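Local coordinates for putative cell invasion protein with MAC/Perforin domain (Bacteroides thetaiotaomicron VPI-5482, PDB 3KK7), which is of unproven function but belongs to the membrane-attack complex/perforin family and may act in cell invasion or membrane attack, at residues Lys407-Asn412 and Ser468-Asn473. Numbering follows the deposited sequence.
Sequences KLIFSN and SFQINN
Phe-469 bonds strand 407-411 with both its backbone N and its backbone O: the N donates to Lys-407 O at 2.7 Å with an N-H...O angle of 170°, and the O takes Ile-409 N. Ile-409 O then receives Ile-471 N at 2.9 Å, which continues the ladder of a parallel pair. Beyond it the pairing slackens: Ser-411 N to Ile-471 O is weak, and Asn-473 N reaches Ser-411 O at 3.3 Å.

The apolar contacts between the two strands lie on the face of Leu-408, Phe-410, Phe-469 and Ile-471. Leu-408 CD2 meets Phe-469 CD1 at 3.8 Å, the two side chains crossing at a slant. With CG1 anti to the carbonyl carbon and the chain extended beyond it (chi2 169°), Ile-471 brings CD1 to Leu-408 CB, 4.0 Å away, and obliquely to the Phe-410 ring.

The other face is mixed: Ile-409 sits among Lys-407, Ser-468, Gln-470, Ser-411 and Asn-472. Ile-409 CD1 rests on Ser-468 OG at 3.4 Å, but further along, Ser-411 OG donates to Asn-472 OD1 (3.1 Å), tilted 29° out of the amide's carbonyl plane. With a leucine in place of Asn-472, the buried Ser-411 hydroxyl would probably lose this acceptor and be freer to turn. The solvent side is at this end, where Asn-473 is exposed and Gln-470 and Asn-472 are partly so, whereas Leu-408, Ile-409 and Ile-471 are buried.

Within the D2 region, strand 392-401 pairs antiparallel with 407-411, making 407-411 the link between it and 468-472 in a mixed sheet. Met-382 of strand 376-386 touches Ile-409, Ser-411 and Gln-470, Ile-459 of strand 457-459 touches Ile-409 and Ser-468, and the Lys-407 ammonium forms a salt bridge with Glu-378.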
loop_
_atom_site.group_PDB
_atom_site.type_symbol
_atom_site.label_atom_id
_atom_site.label_comp_id
_atom_site.label_asym_id
_atom_site.label_seq_id
_atom_site.Cartn_x
_atom_site.Cartn_y
_atom_site.Cartn_z
ATOM N N LYS A 407 12.676 5.083 -13.917
ATOM C CA LYS A 407 13.834 5.364 -14.746
ATOM C C LYS A 407 15.001 4.488 -14.308
ATOM O O LYS A 407 15.548 4.663 -13.222
ATOM C CB LYS A 407 14.207 6.858 -14.688
ATOM C CG LYS A 407 13.010 7.785 -14.842
ATOM C CD LYS A 407 13.310 9.096 -15.549
ATOM C CE LYS A 407 12.021 9.878 -15.835
ATOM N NZ LYS A 407 11.894 10.313 -17.261
ATOM N N LEU A 408 15.365 3.531 -15.160
ATOM C CA LEU A 408 16.480 2.634 -14.890
ATOM C C LEU A 408 17.706 3.142 -15.655
ATOM O O LEU A 408 17.911 2.835 -16.835
ATOM C CB LEU A 408 16.116 1.182 -15.257
ATOM C CG LEU A 408 14.743 0.681 -14.755
ATOM C CD1 LEU A 408 14.475 -0.779 -15.160
ATOM C CD2 LEU A 408 14.660 0.841 -13.253
ATOM N N ILE A 409 18.502 3.946 -14.956
ATOM C CA ILE A 409 19.740 4.516 -15.476
ATOM C C ILE A 409 20.772 3.406 -15.608
ATOM O O ILE A 409 21.085 2.761 -14.624
ATOM C CB ILE A 409 20.330 5.571 -14.492
ATOM C CG1 ILE A 409 19.300 6.623 -14.085
ATOM C CG2 ILE A 409 21.509 6.285 -15.104
ATOM C CD1 ILE A 409 19.749 7.467 -12.896
ATOM N N PHE A 410 21.282 3.187 -16.822
ATOM C CA PHE A 410 22.384 2.227 -17.079
ATOM C C PHE A 410 23.712 2.979 -16.936
ATOM O O PHE A 410 24.276 3.489 -17.908
ATOM C CB PHE A 410 22.305 1.667 -18.490
ATOM C CG PHE A 410 21.080 0.838 -18.780
ATOM C CD1 PHE A 410 20.061 0.670 -17.873
ATOM C CD2 PHE A 410 20.940 0.250 -20.020
ATOM C CE1 PHE A 410 18.940 -0.102 -18.200
ATOM C CE2 PHE A 410 19.827 -0.519 -20.341
ATOM C CZ PHE A 410 18.834 -0.692 -19.432
ATOM N N SER A 411 24.208 3.045 -15.712
ATOM C CA SER A 411 25.370 3.869 -15.396
ATOM C C SER A 411 26.677 3.188 -15.693
ATOM O O SER A 411 26.736 1.959 -15.776
ATOM C CB SER A 411 25.336 4.268 -13.925
ATOM O OG SER A 411 24.564 3.333 -13.188
ATOM N N ASN A 412 27.718 4.015 -15.854
ATOM C CA ASN A 412 29.108 3.572 -16.039
ATOM C C ASN A 412 29.875 3.976 -14.780
ATOM O O ASN A 412 30.282 5.133 -14.640
ATOM C CB ASN A 412 29.749 4.214 -17.293
ATOM C CG ASN A 412 28.900 4.007 -18.587
ATOM O OD1 ASN A 412 27.700 3.668 -18.526
ATOM N ND2 ASN A 412 29.530 4.229 -19.764
ATOM N N SER A 468 14.328 7.453 -9.830
ATOM C CA SER A 468 15.365 6.783 -10.644
ATOM C C SER A 468 16.099 5.647 -9.919
ATOM O O SER A 468 16.246 5.678 -8.715
ATOM C CB SER A 468 16.394 7.791 -11.163
ATOM O OG SER A 468 17.547 7.858 -10.331
ATOM N N PHE A 469 16.560 4.649 -10.670
ATOM C CA PHE A 469 17.474 3.630 -10.133
ATOM C C PHE A 469 18.727 3.554 -11.002
ATOM O O PHE A 469 18.663 3.746 -12.226
ATOM C CB PHE A 469 16.802 2.264 -10.088
ATOM C CG PHE A 469 15.518 2.260 -9.328
ATOM C CD1 PHE A 469 14.352 2.728 -9.913
ATOM C CD2 PHE A 469 15.474 1.836 -8.023
ATOM C CE1 PHE A 469 13.172 2.759 -9.211
ATOM C CE2 PHE A 469 14.275 1.855 -7.316
ATOM C CZ PHE A 469 13.134 2.322 -7.908
ATOM N N GLN A 470 19.859 3.283 -10.351
ATOM C CA GLN A 470 21.150 3.046 -11.015
ATOM C C GLN A 470 21.448 1.570 -11.129
ATOM O O GLN A 470 21.445 0.867 -10.127
ATOM C CB GLN A 470 22.287 3.620 -10.195
ATOM C CG GLN A 470 22.379 5.133 -10.161
ATOM C CD GLN A 470 23.800 5.607 -9.836
ATOM O OE1 GLN A 470 24.755 4.831 -9.869
ATOM N NE2 GLN A 470 23.941 6.882 -9.548
ATOM N N ILE A 471 21.702 1.108 -12.351
ATOM C CA ILE A 471 22.208 -0.239 -12.586
ATOM C C ILE A 471 23.545 -0.106 -13.312
ATOM O O ILE A 471 23.599 0.272 -14.494
ATOM C CB ILE A 471 21.271 -1.117 -13.434
ATOM C CG1 ILE A 471 19.793 -0.866 -13.139
ATOM C CG2 ILE A 471 21.604 -2.600 -13.193
ATOM C CD1 ILE A 471 18.879 -1.539 -14.172
ATOM N N ASN A 472 24.626 -0.394 -12.593
ATOM C CA ASN A 472 25.980 -0.308 -13.159
ATOM C C ASN A 472 26.258 -1.447 -14.103
ATOM O O ASN A 472 25.712 -2.538 -13.939
ATOM C CB ASN A 472 27.043 -0.379 -12.068
ATOM C CG ASN A 472 26.984 0.777 -11.111
ATOM O OD1 ASN A 472 26.688 1.913 -11.499
ATOM N ND2 ASN A 472 27.302 0.508 -9.846
ATOM N N ASN A 473 27.135 -1.195 -15.072
ATOM C CA ASN A 473 27.634 -2.242 -15.953
ATOM C C ASN A 473 26.524 -3.060 -16.607
ATOM O O ASN A 473 26.617 -4.293 -16.670
ATOM C CB ASN A 473 28.553 -3.175 -15.161
ATOM C CG ASN A 473 29.597 -2.425 -14.378
ATOM O OD1 ASN A 473 30.097 -1.400 -14.834
ATOM N ND2 ASN A 473 29.938 -2.924 -13.196
#